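Local coordinates for protein tetracycline Repressor, class A (PDB 5MRU) that represses the tetracycline resistance gene tetA by binding its operator through a helix-turn-helix region, with lower affinity once tetracycline is bound, at residues F78-G81 with N82-F86; D129-N132 with A133-I137; Y139-V142 with G143-E147; E148-G151 with D152-G156. All blocks are in the same frame, centred on the assembly; numbering follows the deposited sequence.

Overall arrangement
Contact 1 lies on helix 75-91, while contacts 2, 3 and 4 follow one another in that order along the single long helix 127-153, all within the ligand-binding region of the repressor. Contacts 2 and 4 are the furthest apart, with about 28 Å between centres, and contact 3 lies between them. The two helices pack together: contact 1 touches contact 2 through Leu79, Ala83, Leu134 and Ile137, and contact 3 through Phe86 and Thr141, with centres about 12 and 14 Å away. Contacts 1 and 2 both meet the bound anhydrotetracycline, whereas contacts 2, 3 and 4 all reach the second subunit. Helix 127-153 therefore serves the drug pocket and the dimer interface at once.

Contact 1 of 4, residues F78-G81 with N82-F86; sequences FLTG and NARSF. With TDC (5a,6-anhydrotetracycline), chain B.
The backbone N-H groups of Ala83, Arg84 and Ser85 bond back to the carbonyls of Leu79, Thr80 and Gly81, the four-residue pattern of an alpha helix, here in the middle of helix 75-91. Asn82 carries the contact with the ligand. Its CB rests over one face of the Phe78 ring, 4.3 Å from its centroid, a CH-pi contact. With CG anti to the backbone N (chi1 176°), the amide runs alongside the ring, stacked on it at 27°, and its end is presented to the drug. There the amide uses both of its polar atoms: OD1 takes a hydrogen bond from N4 of anhydrotetracycline at 2.9 Å, and ND2 gives one to O3 at 2.9 Å, almost straight at 178°. Bonding at both ends fixes the rotation of the amide. One turn on, the Phe86 ring turns one face to the same ligand, with O1C over its centre, while His100 meets the ring edge-to-face. On another side of the helix, CG2 of Thr80 covers one face of the Arg84 guanidinium, whose NE is in a salt bridge with Glu188. Ser85 OG turns to the backbone of Ser65 and Thr66. His64 and Gln116 add further hydrogen bonds to the ligand, and together with Asn82 they form part of the polar grip of the tetracycline pocket.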
loop_
_atom_site.group_PDB
_atom_site.type_symbol
_atom_site.label_atom_id
_atom_site.label_comp_id
_atom_site.label_asym_id
_atom_site.label_seq_id
_atom_site.Cartn_x
_atom_site.Cartn_y
_atom_site.Cartn_z
ATOM N N PHE A 78 2.882 -13.465 -17.742
ATOM C CA PHE A 78 2.197 -13.924 -16.525
ATOM C C PHE A 78 2.248 -12.918 -15.365
ATOM O O PHE A 78 1.217 -12.582 -14.781
ATOM C CB PHE A 78 2.770 -15.254 -16.030
ATOM C CG PHE A 78 2.376 -15.571 -14.623
ATOM C CD1 PHE A 78 1.061 -15.872 -14.316
ATOM C CD2 PHE A 78 3.296 -15.505 -13.590
ATOM C CE1 PHE A 78 0.667 -16.109 -13.003
ATOM C CE2 PHE A 78 2.909 -15.750 -12.275
ATOM C CZ PHE A 78 1.588 -16.051 -11.980
ATOM N N LEU A 79 3.449 -12.476 -14.998
ATOM C CA LEU A 79 3.593 -11.494 -13.922
ATOM C C LEU A 79 2.885 -10.188 -14.220
ATOM O O LEU A 79 2.328 -9.556 -13.297
ATOM C CB LEU A 79 5.053 -11.161 -13.653
ATOM C CG LEU A 79 5.904 -12.287 -13.091
ATOM C CD1 LEU A 79 7.381 -11.889 -13.123
ATOM C CD2 LEU A 79 5.490 -12.727 -11.703
ATOM N N THR A 80 2.941 -9.771 -15.489
ATOM C CA THR A 80 2.294 -8.542 -15.938
ATOM C C THR A 80 0.803 -8.692 -15.806
ATOM O O THR A 80 0.147 -7.931 -15.080
ATOM C CB THR A 80 2.601 -8.228 -17.403
ATOM O OG1 THR A 80 3.955 -7.757 -17.530
ATOM C CG2 THR A 80 1.656 -7.171 -17.911
ATOM N N GLY A 81 0.284 -9.694 -16.498
ATOM C CA GLY A 81 -1.123 -9.997 -16.455
ATOM C C GLY A 81 -1.609 -10.208 -15.039
ATOM O O GLY A 81 -2.623 -9.626 -14.618
ATOM N N ASN A 82 -0.865 -11.046 -14.313
ATOM C CA ASN A 82 -1.098 -11.341 -12.891
ATOM C C ASN A 82 -1.264 -10.133 -12.024
ATOM O O ASN A 82 -2.140 -10.103 -11.197
ATOM C CB ASN A 82 0.078 -12.097 -12.343
ATOM C CG ASN A 82 -0.049 -12.351 -10.888
ATOM O OD1 ASN A 82 0.736 -11.833 -10.095
ATOM N ND2 ASN A 82 -1.029 -13.170 -10.520
ATOM N N ALA A 83 -0.402 -9.149 -12.239
ATOM C CA ALA A 83 -0.419 -7.893 -11.499
ATOM C C ALA A 83 -1.589 -7.037 -11.916
ATOM O O ALA A 83 -2.268 -6.420 -11.091
ATOM C CB ALA A 83 0.870 -7.130 -11.771
ATOM N N ARG A 84 -1.793 -6.977 -13.224
ATOM C CA ARG A 84 -2.945 -6.283 -13.780
ATOM C C ARG A 84 -4.214 -6.842 -13.232
ATOM O O ARG A 84 -5.145 -6.090 -12.900
ATOM C CB ARG A 84 -2.948 -6.404 -15.300
ATOM C CG ARG A 84 -2.062 -5.364 -15.909
ATOM C CD ARG A 84 -1.834 -5.692 -17.333
ATOM N NE ARG A 84 -1.238 -4.578 -18.045
ATOM C CZ ARG A 84 -0.570 -4.716 -19.190
ATOM N NH1 ARG A 84 -0.420 -5.920 -19.746
ATOM N NH2 ARG A 84 -0.043 -3.648 -19.783
ATOM N N SER A 85 -4.262 -8.164 -13.146
ATOM C CA SER A 85 -5.478 -8.856 -12.741
ATOM C C SER A 85 -5.750 -8.748 -11.242
ATOM O O SER A 85 -6.887 -8.600 -10.820
ATOM C CB SER A 85 -5.342 -10.294 -13.118
ATOM O OG SER A 85 -6.554 -10.927 -12.914
ATOM N N PHE A 86 -4.690 -8.862 -10.440
ATOM C CA PHE A 86 -4.756 -8.631 -9.007
ATOM C C PHE A 86 -5.346 -7.241 -8.777
ATOM O O PHE A 86 -6.414 -7.104 -8.193
ATOM C CB PHE A 86 -3.352 -8.755 -8.408
ATOM C CG PHE A 86 -3.279 -8.554 -6.896
ATOM C CD1 PHE A 86 -4.198 -9.124 -6.051
ATOM C CD2 PHE A 86 -2.232 -7.845 -6.338
ATOM C CE1 PHE A 86 -4.115 -8.975 -4.685
ATOM C CE2 PHE A 86 -2.137 -7.677 -4.962
ATOM C CZ PHE A 86 -3.090 -8.249 -4.129
HETATM O O12 TDC B . -1.423 -11.150 -1.880
HETATM C C12 TDC B . -0.732 -11.994 -2.516
HETATM C C1B TDC B . 0.320 -12.772 -1.824
HETATM C C11 TDC B . 0.488 -12.606 -0.457
HETATM O O11 TDC B . -0.299 -11.714 0.255
HETATM C C1A TDC B . 1.454 -13.322 0.229
HETATM C C10 TDC B . 1.617 -13.145 1.595
HETATM O O10 TDC B . 0.851 -12.258 2.337
HETATM C C9 TDC B . 2.640 -13.919 2.308
HETATM C C8 TDC B . 3.413 -14.810 1.592
HETATM C C7 TDC B . 3.216 -14.954 0.229
HETATM C C61 TDC B . 2.255 -14.227 -0.469
HETATM C C6 TDC B . 2.074 -14.393 -1.863
HETATM C C62 TDC B . 2.891 -15.341 -2.690
HETATM C C51 TDC B . 1.100 -13.669 -2.542
HETATM C C5 TDC B . 0.927 -13.841 -4.041
HETATM C C1C TDC B . -0.987 -12.301 -3.964
HETATM C C1 TDC B . -1.803 -13.591 -4.100
HETATM O O1 TDC B . -2.231 -14.148 -3.093
HETATM O O1C TDC B . -1.587 -11.222 -4.638
HETATM C C41 TDC B . 0.291 -12.601 -4.686
HETATM C C4 TDC B . 0.103 -12.834 -6.219
HETATM N N4 TDC B . 0.364 -11.697 -7.182
HETATM C C43 TDC B . -0.051 -10.348 -6.707
HETATM C C42 TDC B . 1.851 -11.675 -7.406
HETATM C C3 TDC B . -1.201 -13.587 -6.522
HETATM O O3 TDC B . -1.381 -13.882 -7.695
HETATM C C2 TDC B . -2.075 -14.024 -5.458
HETATM C C21 TDC B . -3.250 -14.861 -5.750
HETATM O O21 TDC B . -3.450 -15.279 -6.900
HETATM N N21 TDC B . -4.067 -15.299 -4.767
#

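Contact 2 of 4, residues D129-N132 with A133-I137; sequences DAVN and ALMTI. With TDC (5a,6-anhydrotetracycline), chain B.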
loop_
_atom_site.group_PDB
_atom_site.type_symbol
_atom_site.label_atom_id
_atom_site.label_comp_id
_atom_site.label_asym_id
_atom_site.label_seq_id
_atom_site.Cartn_x
_atom_site.Cartn_y
_atom_site.Cartn_z
ATOM N N ASP A 129 14.366 -15.511 -5.488
ATOM C CA ASP A 129 13.995 -14.563 -6.527
ATOM C C ASP A 129 12.526 -14.657 -6.864
ATOM O O ASP A 129 11.878 -13.635 -7.104
ATOM C CB ASP A 129 14.799 -14.795 -7.809
ATOM C CG ASP A 129 16.200 -14.270 -7.715
ATOM O OD1 ASP A 129 16.392 -13.281 -6.981
ATOM O OD2 ASP A 129 17.106 -14.833 -8.381
ATOM N N ALA A 130 11.998 -15.870 -6.908
ATOM C CA ALA A 130 10.593 -16.046 -7.280
ATOM C C ALA A 130 9.657 -15.496 -6.202
ATOM O O ALA A 130 8.677 -14.841 -6.531
ATOM C CB ALA A 130 10.283 -17.509 -7.575
ATOM N N VAL A 131 9.969 -15.756 -4.929
ATOM C CA VAL A 131 9.195 -15.211 -3.819
ATOM C C VAL A 131 9.229 -13.705 -3.924
ATOM O O VAL A 131 8.180 -13.055 -3.822
ATOM C CB VAL A 131 9.753 -15.583 -2.426
ATOM C CG1 VAL A 131 8.760 -15.152 -1.351
ATOM C CG2 VAL A 131 10.072 -17.067 -2.320
ATOM N N ASN A 132 10.431 -13.166 -4.138
ATOM C CA ASN A 132 10.640 -11.719 -4.268
ATOM C C ASN A 132 9.876 -11.060 -5.412
ATOM O O ASN A 132 9.359 -9.964 -5.252
ATOM C CB ASN A 132 12.126 -11.367 -4.412
ATOM C CG ASN A 132 12.368 -9.855 -4.405
ATOM O OD1 ASN A 132 12.745 -9.258 -5.417
ATOM N ND2 ASN A 132 12.112 -9.231 -3.265
ATOM N N ALA A 133 9.815 -11.725 -6.556
ATOM C CA ALA A 133 9.011 -11.234 -7.678
ATOM C C ALA A 133 7.505 -11.130 -7.337
ATOM O O ALA A 133 6.814 -10.239 -7.818
ATOM C CB ALA A 133 9.213 -12.112 -8.915
ATOM N N LEU A 134 6.995 -12.047 -6.527
ATOM C CA LEU A 134 5.574 -12.077 -6.280
ATOM C C LEU A 134 5.300 -11.070 -5.197
ATOM O O LEU A 134 4.422 -10.228 -5.324
ATOM C CB LEU A 134 5.112 -13.483 -5.905
ATOM C CG LEU A 134 5.294 -14.522 -7.050
ATOM C CD1 LEU A 134 4.680 -15.872 -6.715
ATOM C CD2 LEU A 134 4.730 -14.046 -8.386
ATOM N N MET A 135 6.094 -11.113 -4.147
ATOM C CA MET A 135 5.879 -10.181 -3.065
ATOM C C MET A 135 5.976 -8.741 -3.579
ATOM O O MET A 135 5.085 -7.934 -3.375
ATOM C CB MET A 135 6.870 -10.437 -1.911
ATOM C CG MET A 135 6.164 -10.622 -0.569
ATOM S SD MET A 135 5.146 -12.131 -0.455
ATOM C CE MET A 135 6.422 -13.257 0.143
ATOM N N THR A 136 7.057 -8.441 -4.276
ATOM C CA THR A 136 7.335 -7.077 -4.676
ATOM C C THR A 136 6.222 -6.484 -5.552
ATOM O O THR A 136 5.808 -5.345 -5.374
ATOM C CB THR A 136 8.686 -7.036 -5.389
ATOM O OG1 THR A 136 9.735 -7.299 -4.437
ATOM C CG2 THR A 136 8.907 -5.698 -6.039
ATOM N N ILE A 137 5.756 -7.280 -6.500
ATOM C CA ILE A 137 4.639 -6.923 -7.353
ATOM C C ILE A 137 3.434 -6.720 -6.470
ATOM O O ILE A 137 2.717 -5.725 -6.592
ATOM C CB ILE A 137 4.367 -8.018 -8.418
ATOM C CG1 ILE A 137 5.443 -7.972 -9.498
ATOM C CG2 ILE A 137 2.998 -7.857 -9.086
ATOM C CD1 ILE A 137 5.352 -9.098 -10.476
HETATM O O12 TDC B . -1.423 -11.150 -1.880
HETATM C C12 TDC B . -0.732 -11.994 -2.516
HETATM C C1B TDC B . 0.320 -12.772 -1.824
HETATM C C11 TDC B . 0.488 -12.606 -0.457
HETATM O O11 TDC B . -0.299 -11.714 0.255
HETATM C C1A TDC B . 1.454 -13.322 0.229
HETATM C C10 TDC B . 1.617 -13.145 1.595
HETATM O O10 TDC B . 0.851 -12.258 2.337
HETATM C C9 TDC B . 2.640 -13.919 2.308
HETATM C C8 TDC B . 3.413 -14.810 1.592
HETATM C C7 TDC B . 3.216 -14.954 0.229
HETATM C C61 TDC B . 2.255 -14.227 -0.469
HETATM C C6 TDC B . 2.074 -14.393 -1.863
HETATM C C62 TDC B . 2.891 -15.341 -2.690
HETATM C C51 TDC B . 1.100 -13.669 -2.542
HETATM C C5 TDC B . 0.927 -13.841 -4.041
HETATM C C1C TDC B . -0.987 -12.301 -3.964
HETATM C C1 TDC B . -1.803 -13.591 -4.100
HETATM O O1 TDC B . -2.231 -14.148 -3.093
HETATM O O1C TDC B . -1.587 -11.222 -4.638
HETATM C C41 TDC B . 0.291 -12.601 -4.686
HETATM C C4 TDC B . 0.103 -12.834 -6.219
HETATM N N4 TDC B . 0.364 -11.697 -7.182
HETATM C C43 TDC B . -0.051 -10.348 -6.707
HETATM C C42 TDC B . 1.851 -11.675 -7.406
HETATM C C3 TDC B . -1.201 -13.587 -6.522
HETATM O O3 TDC B . -1.381 -13.882 -7.695
HETATM C C2 TDC B . -2.075 -14.024 -5.458
HETATM C C21 TDC B . -3.250 -14.861 -5.750
HETATM O O21 TDC B . -3.450 -15.279 -6.900
HETATM N N21 TDC B . -4.067 -15.299 -4.767
#
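Met135 lies alongside Val131, one helical turn earlier, and both side chains point the same way. CB of Met135 sits 3.5 Å from Val131 O, the carbonyl that also accepts the Met135 N-H. Beyond CG the chain bends twice, at chi2 (67°) and chi3 (89°), and this folds the thioether against the ligand: SD of Met135 comes 3.5 Å from C7 of anhydrotetracycline and also meets C61. CE of Met135 touches both partners, CG1 of Val131 at 3.4 Å and C7 of anhydrotetracycline at 3.6 Å. The neighbouring Leu134 reaches the same drug with CD2, 3.9 Å from the dimethylamino carbon C42. A polar pair occupies a different side of the helix. Asn132 O accepts two bonds from Thr136, one from the backbone N at 2.9 Å and one from OG1 at 2.8 Å, and these arrive from opposite faces of the carbonyl plane. The hydroxyl thus finds its partner within the helix, while Asn132 packs on Val193 and Thr136 on Gly190 of the second subunit. The thioether borders the aromatic end of the ligand and the leucine branch its dimethylamino group, two parts of an apolar wall of the tetracycline pocket.

Contact 3 of 4, residues Y139-V142 with G143-E147; sequences YFTV and GAVLE
Thr141 and Val145 meet across one turn of an alpha helix, in the stretch of helix 127-153 that helps build the helical dimer interface of TetR repressors. Their first shell is mostly backbone. Thr141 O receives the N-H of Val145 at 2.8 Å, and Val142 O receives that of Leu146 at 2.7 Å; Tyr139 and Phe140 pair likewise with Gly143 and Ala144. Side-chain carbons add contacts with the carbonyl oxygens. In Val145, CG1 is anti to the backbone N (chi1 171°), which leaves CG2 beside that nitrogen and 3.4 Å from Thr141 O. The CB of Ala144 sits equally close to Phe140 O, at 3.4 Å. Between the two beta-branched residues themselves there is just a loose approach of CG2 to CG2.

Further out, neighbours hold each side in place. Thr141 OG1 bonds back to Ile137 O, while its CG2 packs on Phe86 of helix 75-91. Val145 packs on Arg87 and Leu91 of that helix, and Val142 on His100, a residue that probably binds the magnesium. Phe140 faces Ile194 of helix 183-199. Tyr139 and Val142 meet Glu147 of the second subunit, and Leu146 packs on its Ala101, so the helix is clasped from both chains. OE1 of the buried Glu147 accepts a hydrogen bond from the backbone N of Gly102 in the second subunit.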
loop_
_atom_site.group_PDB
_atom_site.type_symbol
_atom_site.label_atom_id
_atom_site.label_comp_id
_atom_site.label_asym_id
_atom_site.label_seq_id
_atom_site.Cartn_x
_atom_site.Cartn_y
_atom_site.Cartn_z
ATOM N N TYR A 139 3.369 -5.966 -3.169
ATOM C CA TYR A 139 3.542 -4.757 -2.368
ATOM C C TYR A 139 3.336 -3.489 -3.161
ATOM O O TYR A 139 2.697 -2.549 -2.667
ATOM C CB TYR A 139 4.890 -4.777 -1.701
ATOM C CG TYR A 139 4.941 -5.809 -0.620
ATOM C CD1 TYR A 139 3.770 -6.417 -0.139
ATOM C CD2 TYR A 139 6.134 -6.150 -0.040
ATOM C CE1 TYR A 139 3.805 -7.341 0.882
ATOM C CE2 TYR A 139 6.188 -7.076 0.985
ATOM C CZ TYR A 139 5.026 -7.676 1.434
ATOM O OH TYR A 139 5.093 -8.597 2.467
ATOM N N PHE A 140 3.826 -3.487 -4.397
ATOM C CA PHE A 140 3.663 -2.366 -5.302
ATOM C C PHE A 140 2.199 -2.118 -5.624
ATOM O O PHE A 140 1.753 -0.978 -5.662
ATOM C CB PHE A 140 4.389 -2.633 -6.619
ATOM C CG PHE A 140 4.142 -1.587 -7.658
ATOM C CD1 PHE A 140 4.537 -0.286 -7.442
ATOM C CD2 PHE A 140 3.494 -1.899 -8.840
ATOM C CE1 PHE A 140 4.319 0.691 -8.404
ATOM C CE2 PHE A 140 3.266 -0.928 -9.821
ATOM C CZ PHE A 140 3.676 0.371 -9.600
ATOM N N THR A 141 1.478 -3.195 -5.897
ATOM C CA THR A 141 0.097 -3.113 -6.368
ATOM C C THR A 141 -0.817 -2.576 -5.252
ATOM O O THR A 141 -1.520 -1.565 -5.411
ATOM C CB THR A 141 -0.366 -4.495 -6.817
ATOM O OG1 THR A 141 0.608 -5.041 -7.704
ATOM C CG2 THR A 141 -1.699 -4.451 -7.540
ATOM N N VAL A 142 -0.740 -3.218 -4.095
ATOM C CA VAL A 142 -1.524 -2.818 -2.928
ATOM C C VAL A 142 -1.226 -1.327 -2.668
ATOM O O VAL A 142 -2.136 -0.500 -2.491
ATOM C CB VAL A 142 -1.155 -3.719 -1.723
ATOM C CG1 VAL A 142 -1.813 -3.258 -0.465
ATOM C CG2 VAL A 142 -1.574 -5.147 -1.984
ATOM N N GLY A 143 0.060 -0.977 -2.705
ATOM C CA GLY A 143 0.469 0.408 -2.526
ATOM C C GLY A 143 -0.238 1.276 -3.552
ATOM O O GLY A 143 -0.949 2.223 -3.176
ATOM N N ALA A 144 -0.089 0.927 -4.843
ATOM C CA ALA A 144 -0.639 1.778 -5.908
ATOM C C ALA A 144 -2.162 1.944 -5.739
ATOM O O ALA A 144 -2.679 3.062 -5.783
ATOM C CB ALA A 144 -0.329 1.225 -7.266
ATOM N N VAL A 145 -2.854 0.849 -5.460
ATOM C CA VAL A 145 -4.288 0.899 -5.380
ATOM C C VAL A 145 -4.685 1.680 -4.151
ATOM O O VAL A 145 -5.561 2.543 -4.233
ATOM C CB VAL A 145 -4.902 -0.495 -5.338
ATOM C CG1 VAL A 145 -6.390 -0.420 -5.045
ATOM C CG2 VAL A 145 -4.633 -1.215 -6.655
ATOM N N LEU A 146 -4.034 1.408 -3.020
ATOM C CA LEU A 146 -4.353 2.151 -1.814
ATOM C C LEU A 146 -4.314 3.645 -2.080
ATOM O O LEU A 146 -5.183 4.359 -1.641
ATOM C CB LEU A 146 -3.375 1.829 -0.692
ATOM C CG LEU A 146 -3.716 2.355 0.703
ATOM C CD1 LEU A 146 -4.819 1.539 1.329
ATOM C CD2 LEU A 146 -2.474 2.277 1.562
ATOM N N GLU A 147 -3.310 4.123 -2.790
ATOM C CA GLU A 147 -3.163 5.555 -3.017
ATOM C C GLU A 147 -4.236 6.009 -3.964
ATOM O O GLU A 147 -4.869 7.039 -3.740
ATOM C CB GLU A 147 -1.782 5.911 -3.515
ATOM C CG GLU A 147 -0.671 5.621 -2.505
ATOM C CD GLU A 147 -0.125 6.887 -1.891
ATOM O OE1 GLU A 147 -0.879 7.882 -1.881
ATOM O OE2 GLU A 147 1.042 6.893 -1.436
#

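Contact 4 of 4, residues E148-G151 with D152-G156; sequences EQAG and DSESG
The carboxylate of Asp152 turns one face to the Glu148 carbonyl, whose O lies over CG at 3.4 Å. CG is placed there by a chi1 of -70°, which sets it beside its own backbone N; that N makes a long, weak bond to the same Glu148 O. The Glu148 carboxylate runs out alongside, its OE2 4.6 Å from OD2 of Asp152, like charges near one another but not touching. A second flat group, the amide of Gln149, is held at both ends by the preceding part of the chain: NE2 donates to Leu90 O, and OE1 accepts from Ala97 N. The third, the Glu154 carboxylate, folds back over the turn at a bend in chi2, bringing OE1 4.0 Å from CB of Ala150.

Backbone bonds continue from Ser153 N to Gln149 O, at 2.8 Å, and from Glu154 N to Ala150 O, at 2.7 Å. For Gly151 O the partner is a side chain instead: Ser155 OG donates to it in the carbonyl plane at 3.0 Å. Hydroxyl replaces amide here as the chain leaves regular helical bonding. The neighbouring Glu148 and Asp152 carboxylates probably give this part of the surface a negative character, which the salt bridge of Glu148 OE1 with Arg87 would partly offset; Glu154 lies apart, packed on Arg49 of the second subunit.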
loop_
_atom_site.group_PDB
_atom_site.type_symbol
_atom_site.label_atom_id
_atom_site.label_comp_id
_atom_site.label_asym_id
_atom_site.label_seq_id
_atom_site.Cartn_x
_atom_site.Cartn_y
_atom_site.Cartn_z
ATOM N N GLU A 148 -4.523 5.216 -4.976
ATOM C CA GLU A 148 -5.637 5.573 -5.843
ATOM C C GLU A 148 -6.984 5.657 -5.097
ATOM O O GLU A 148 -7.761 6.563 -5.329
ATOM C CB GLU A 148 -5.740 4.587 -7.023
ATOM C CG GLU A 148 -6.991 4.844 -7.868
ATOM C CD GLU A 148 -7.065 4.074 -9.168
ATOM O OE1 GLU A 148 -6.225 3.167 -9.420
ATOM O OE2 GLU A 148 -8.008 4.434 -9.927
ATOM N N GLN A 149 -7.253 4.688 -4.216
ATOM C CA GLN A 149 -8.564 4.539 -3.574
ATOM C C GLN A 149 -8.814 5.574 -2.518
ATOM O O GLN A 149 -9.900 6.104 -2.423
ATOM C CB GLN A 149 -8.705 3.148 -3.027
ATOM C CG GLN A 149 -9.219 2.201 -4.086
ATOM C CD GLN A 149 -9.372 0.761 -3.657
ATOM O OE1 GLN A 149 -8.730 0.294 -2.729
ATOM N NE2 GLN A 149 -10.194 0.036 -4.374
ATOM N N ALA A 150 -7.788 5.885 -1.749
ATOM C CA ALA A 150 -7.834 6.914 -0.752
ATOM C C ALA A 150 -7.930 8.322 -1.335
ATOM O O ALA A 150 -8.701 9.137 -0.868
ATOM C CB ALA A 150 -6.561 6.802 0.055
ATOM N N GLY A 151 -7.103 8.629 -2.333
ATOM C CA GLY A 151 -7.123 9.934 -2.993
ATOM C C GLY A 151 -8.536 10.260 -3.434
ATOM O O GLY A 151 -9.038 11.373 -3.219
ATOM N N ASP A 152 -9.174 9.257 -4.047
ATOM C CA ASP A 152 -10.602 9.323 -4.409
ATOM C C ASP A 152 -11.476 9.419 -3.155
ATOM O O ASP A 152 -12.168 10.412 -2.986
ATOM C CB ASP A 152 -11.004 8.116 -5.286
ATOM C CG ASP A 152 -10.386 8.176 -6.704
ATOM O OD1 ASP A 152 -9.584 9.107 -7.003
ATOM O OD2 ASP A 152 -10.702 7.277 -7.522
ATOM N N SER A 153 -11.404 8.404 -2.278
ATOM C CA SER A 153 -12.126 8.373 -0.972
ATOM C C SER A 153 -12.081 9.645 -0.111
ATOM O O SER A 153 -13.045 9.938 0.566
ATOM C CB SER A 153 -11.628 7.209 -0.091
ATOM O OG SER A 153 -12.661 6.291 0.186
ATOM N N GLU A 154 -10.953 10.354 -0.129
ATOM C CA GLU A 154 -10.691 11.487 0.774
ATOM C C GLU A 154 -11.072 12.843 0.189
ATOM O O GLU A 154 -10.983 13.867 0.875
ATOM C CB GLU A 154 -9.184 11.572 1.141
ATOM C CG GLU A 154 -8.495 10.346 1.773
ATOM C CD GLU A 154 -9.397 9.502 2.639
ATOM O OE1 GLU A 154 -9.200 8.267 2.627
ATOM O OE2 GLU A 154 -10.283 10.053 3.322
ATOM N N SER A 155 -11.466 12.855 -1.078
ATOM C CA SER A 155 -11.719 14.110 -1.801
ATOM C C SER A 155 -12.744 15.091 -1.167
ATOM O O SER A 155 -12.729 16.265 -1.529
ATOM C CB SER A 155 -12.095 13.801 -3.256
ATOM O OG SER A 155 -10.943 13.478 -4.026
ATOM N N GLY A 156 -13.618 14.594 -0.270
ATOM C CA GLY A 156 -14.502 15.392 0.613
ATOM C C GLY A 156 -13.838 16.538 1.379
ATOM O O GLY A 156 -14.382 17.650 1.390
#